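Local coordinates for putative general stress protein 26 (Jannaschia sp., PDB 2QEA), which is a putative general stress protein of the pyridoxamine 5'-phosphate oxidase-like family, and probably binds a flavin as an oxidoreductase, at residues A[6-9]-A[10-13]; A[128-132]-A[133-137]. All blocks are in the same frame, centred on the assembly; numbering follows the deposited sequence.

Contact 1 lies within the N-terminal helix 2-13. Contact 2 is the turn that leads from strand 114-129 into helix 134-146. Their centres are about 17 Å apart, yet they touch directly. Arg-12 NH1 of contact 1 stands 3.0 Å from Thr-129 O of contact 2, a probable hydrogen bond. Beside it, Glu-8 CG packs on Ile-128 CG2 at 3.8 Å. These two contacts probably help hold the end of strand 114-129 against helix 2-13 just before the chain turns away. Contact 1 also carries a calcium site through Asp-11. Contact 2 lies at the surface, where Phe-136 meets the second subunit.

Contact 1: residues A[6-9]-A[10-13]; sequences THEF and WDRL. With CA (calcium ion), chain E.
Helix 2-13 presents two different faces here, an aromatic one buried against the sheet and a polar one with a calcium site at Asp-11. On the buried face Phe-9 and Trp-10 form a T-shaped (edge-to-face) pair. The ring planes stand at 76°, and Phe-9 CE2 sits 3.8 Å above the indole plane of Trp-10, over its centre. The Phe-9 ring swings toward Leu-13 because CG is anti to the backbone N (chi1 164°). Phe-9 CZ meets Leu-13 CD2 at 3.5 Å, the two side chains running alongside each other. Thr-6 CG2 lies beside the pyrrole part of Trp-10, 4.0 Å from Trp-10 NE1. An alanine in place of Trp-10 is likely to leave the edge of Phe-9 without the indole face it packs against and open a gap beside Thr-6.

On the polar face Glu-8 and Arg-12 form an i to i+4 salt bridge. Glu-8 OE2 is 2.8 Å from Arg-12 NE, but the N-H is badly aimed at 118°, so the hydrogen bond is weak and charge attraction probably matters more. The carboxylate and guanidinium are turned steeply to each other. Glu-8 OE1 also comes within 3.2 Å of Asp-11 OD2, an approach of like charges that the nearby arginine and calcium probably ease. Asp-11 grips the calcium twice, with its backbone O at 2.4 Å and with OD1. Glu-14, Asp-38 and a water also bind this ion.

Around the helix, Phe-9 packs on Leu-76, Ala-78 and Leu-80 of strand 76-87 and on Ile-126 of strand 114-129. Trp-10 reaches Pro-121 of strand 114-129, and with Leu-13 it touches Ile-44 of strand 44-49.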
# COMPACT_ATOMS: atom_id res chain seq x y z
N THR A 6 -12.18 -3.74 13.76
CA THR A 6 -11.68 -2.37 13.98
C THR A 6 -10.54 -2.37 15.02
O THR A 6 -9.52 -1.73 14.79
CB THR A 6 -12.79 -1.40 14.49
OG1 THR A 6 -13.96 -1.53 13.67
CG2 THR A 6 -12.31 0.04 14.47
N HIS A 7 -10.75 -3.06 16.15
CA HIS A 7 -9.72 -3.19 17.20
C HIS A 7 -8.43 -3.81 16.65
O HIS A 7 -7.34 -3.33 16.96
CB HIS A 7 -10.21 -4.00 18.41
CG HIS A 7 -11.18 -3.27 19.28
ND1 HIS A 7 -12.53 -3.58 19.33
CD2 HIS A 7 -11.01 -2.24 20.15
CE1 HIS A 7 -13.13 -2.77 20.18
NE2 HIS A 7 -12.23 -1.95 20.70
N GLU A 8 -8.57 -4.84 15.82
CA GLU A 8 -7.43 -5.54 15.19
C GLU A 8 -6.69 -4.66 14.16
O GLU A 8 -5.48 -4.85 13.97
CB GLU A 8 -7.89 -6.85 14.54
CG GLU A 8 -6.78 -7.81 14.07
CD GLU A 8 -5.92 -8.37 15.20
OE1 GLU A 8 -6.26 -8.20 16.39
OE2 GLU A 8 -4.89 -9.00 14.90
N PHE A 9 -7.40 -3.75 13.50
CA PHE A 9 -6.78 -2.78 12.58
C PHE A 9 -5.78 -1.90 13.34
O PHE A 9 -4.62 -1.80 12.93
CB PHE A 9 -7.84 -1.93 11.84
CG PHE A 9 -7.29 -0.69 11.18
CD1 PHE A 9 -6.73 -0.75 9.91
CD2 PHE A 9 -7.32 0.54 11.85
CE1 PHE A 9 -6.21 0.40 9.30
CE2 PHE A 9 -6.80 1.69 11.26
CZ PHE A 9 -6.24 1.63 9.99
N TRP A 10 -6.23 -1.29 14.44
CA TRP A 10 -5.38 -0.45 15.30
C TRP A 10 -4.27 -1.26 15.98
O TRP A 10 -3.18 -0.75 16.21
CB TRP A 10 -6.19 0.28 16.38
CG TRP A 10 -7.18 1.26 15.84
CD1 TRP A 10 -8.53 1.14 15.86
CD2 TRP A 10 -6.89 2.49 15.18
NE1 TRP A 10 -9.11 2.23 15.26
CE2 TRP A 10 -8.13 3.08 14.84
CE3 TRP A 10 -5.70 3.17 14.85
CZ2 TRP A 10 -8.23 4.31 14.17
CZ3 TRP A 10 -5.79 4.40 14.19
CH2 TRP A 10 -7.05 4.96 13.86
N ASP A 11 -4.59 -2.52 16.29
CA ASP A 11 -3.65 -3.46 16.90
C ASP A 11 -2.44 -3.67 15.99
O ASP A 11 -1.30 -3.55 16.45
CB ASP A 11 -4.37 -4.80 17.17
CG ASP A 11 -3.58 -5.74 18.04
OD1 ASP A 11 -2.46 -5.43 18.50
OD2 ASP A 11 -4.08 -6.86 18.29
N ARG A 12 -2.68 -3.94 14.71
CA ARG A 12 -1.60 -4.21 13.74
C ARG A 12 -0.97 -2.98 13.08
O ARG A 12 0.19 -3.07 12.65
CB ARG A 12 -2.09 -5.18 12.68
CG ARG A 12 -2.46 -6.52 13.26
CD ARG A 12 -2.86 -7.46 12.19
NE ARG A 12 -3.23 -8.77 12.71
CZ ARG A 12 -3.69 -9.78 11.96
NH1 ARG A 12 -3.81 -9.66 10.64
NH2 ARG A 12 -4.01 -10.93 12.55
N LEU A 13 -1.70 -1.86 13.00
CA LEU A 13 -1.21 -0.63 12.35
C LEU A 13 0.09 -0.05 12.95
O LEU A 13 0.85 0.61 12.24
CB LEU A 13 -2.31 0.45 12.30
CG LEU A 13 -2.04 1.78 11.58
CD1 LEU A 13 -1.59 1.55 10.14
CD2 LEU A 13 -3.27 2.66 11.61
CA CA E . -0.47 -3.88 18.67
O HOH W 1 2.05 -4.52 17.97

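Contact 2: residues A[128-132]-A[133-137]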
# COMPACT_ATOMS: atom_id res chain seq x y z
N ILE A 128 -7.80 -8.45 7.08
CA ILE A 128 -6.92 -8.95 8.14
C ILE A 128 -6.61 -10.39 7.76
O ILE A 128 -7.54 -11.18 7.61
CB ILE A 128 -7.67 -8.90 9.50
CG1 ILE A 128 -8.05 -7.46 9.89
CG2 ILE A 128 -6.85 -9.51 10.62
CD1 ILE A 128 -6.88 -6.52 10.10
N THR A 129 -5.32 -10.73 7.57
CA THR A 129 -4.89 -12.10 7.19
C THR A 129 -3.78 -12.64 8.08
O THR A 129 -3.10 -11.89 8.77
CB THR A 129 -4.40 -12.18 5.72
OG1 THR A 129 -3.13 -11.52 5.59
CG2 THR A 129 -5.41 -11.57 4.75
N GLU A 130 -3.54 -13.95 7.98
CA GLU A 130 -2.50 -14.64 8.77
C GLU A 130 -1.03 -14.28 8.43
O GLU A 130 -0.12 -14.72 9.14
CB GLU A 130 -2.73 -16.17 8.73
CG GLU A 130 -4.05 -16.58 9.42
CD GLU A 130 -4.45 -18.05 9.23
OE1 GLU A 130 -5.30 -18.52 10.01
OE2 GLU A 130 -3.93 -18.74 8.32
N GLY A 131 -0.81 -13.50 7.36
CA GLY A 131 0.51 -13.00 6.97
C GLY A 131 1.05 -13.72 5.74
O GLY A 131 0.28 -14.19 4.91
N GLY A 132 2.38 -13.76 5.63
CA GLY A 132 3.09 -14.44 4.53
C GLY A 132 4.31 -15.23 5.00
O GLY A 132 5.27 -15.39 4.23
N GLY A 133 4.25 -15.75 6.23
CA GLY A 133 5.33 -16.51 6.86
C GLY A 133 4.97 -17.98 7.01
O GLY A 133 4.39 -18.57 6.10
N ALA A 134 5.32 -18.56 8.17
CA ALA A 134 5.09 -19.98 8.47
C ALA A 134 3.64 -20.45 8.35
O ALA A 134 3.38 -21.53 7.81
CB ALA A 134 5.63 -20.32 9.87
N ARG A 135 2.70 -19.64 8.85
CA ARG A 135 1.27 -19.99 8.82
C ARG A 135 0.66 -19.94 7.41
O ARG A 135 -0.21 -20.76 7.09
CB ARG A 135 0.45 -19.14 9.82
CG ARG A 135 -1.05 -19.49 9.93
CD ARG A 135 -1.33 -20.95 10.33
NE ARG A 135 -2.74 -21.31 10.19
CZ ARG A 135 -3.72 -21.07 11.08
NH1 ARG A 135 -3.48 -20.45 12.25
NH2 ARG A 135 -4.96 -21.46 10.80
N PHE A 136 1.10 -18.98 6.58
CA PHE A 136 0.62 -18.86 5.18
C PHE A 136 1.04 -20.08 4.34
O PHE A 136 0.23 -20.61 3.58
CB PHE A 136 1.12 -17.56 4.54
CG PHE A 136 0.71 -17.40 3.09
CD1 PHE A 136 -0.59 -17.02 2.76
CD2 PHE A 136 1.63 -17.62 2.06
CE1 PHE A 136 -0.98 -16.87 1.41
CE2 PHE A 136 1.25 -17.47 0.71
CZ PHE A 136 -0.06 -17.09 0.38
N LEU A 137 2.30 -20.49 4.46
CA LEU A 137 2.83 -21.68 3.75
C LEU A 137 2.09 -22.95 4.19
O LEU A 137 1.78 -23.80 3.34
CB LEU A 137 4.34 -21.85 3.97
CG LEU A 137 5.27 -20.73 3.48
CD1 LEU A 137 6.70 -21.03 3.91
CD2 LEU A 137 5.18 -20.53 1.97
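Glu-130 and Arg-135 meet across the turn between a strand and a helix, joined by a salt bridge. Glu-130 OE1 is 3.1 Å from Arg-135 NH2. The oxygen lies over one face of the guanidinium, 3.0 Å above its plane and displaced toward the rim. No N-H points at it, so the pair is held by charge and not by a hydrogen bond. The two flat groups are inclined at 50°. The other oxygen, Glu-130 OE2, lies alongside the arginine chain, 3.4 Å from Arg-135 CG and as close to Arg-135 NE. A bend in the arginine at chi2 (58°) folds its chain past the carboxylate, while Glu-130 is extended beyond CG. Arg-135 NH2 also has a long, weak ion pair with Glu-139.

The base of Phe-136 rests on the glycine turn, while its ring leads away from it. Phe-136 CB lies 3.5 Å from Gly-131 O and 3.7 Å from Gly-132 CA.

Three glycines in a row carry the chain round. At Gly-131 phi is 106°, and a side chain there would jam against the carbonyl O of Glu-130. Gly-133 is the N-cap residue of the helix, and Gly-133 O accepts a bond from Leu-137 N at 3.3 Å in the first helical turn.

Before the turn, Ile-128 is hydrogen-bonded through its backbone to Glu-154 of strand 153-159, and its side chain packs on helix 2-13 and on Leu-76 of strand 76-87. Beyond it, helix 134-146 starts at the surface, where Phe-136 packs on Val-100 of the second subunit.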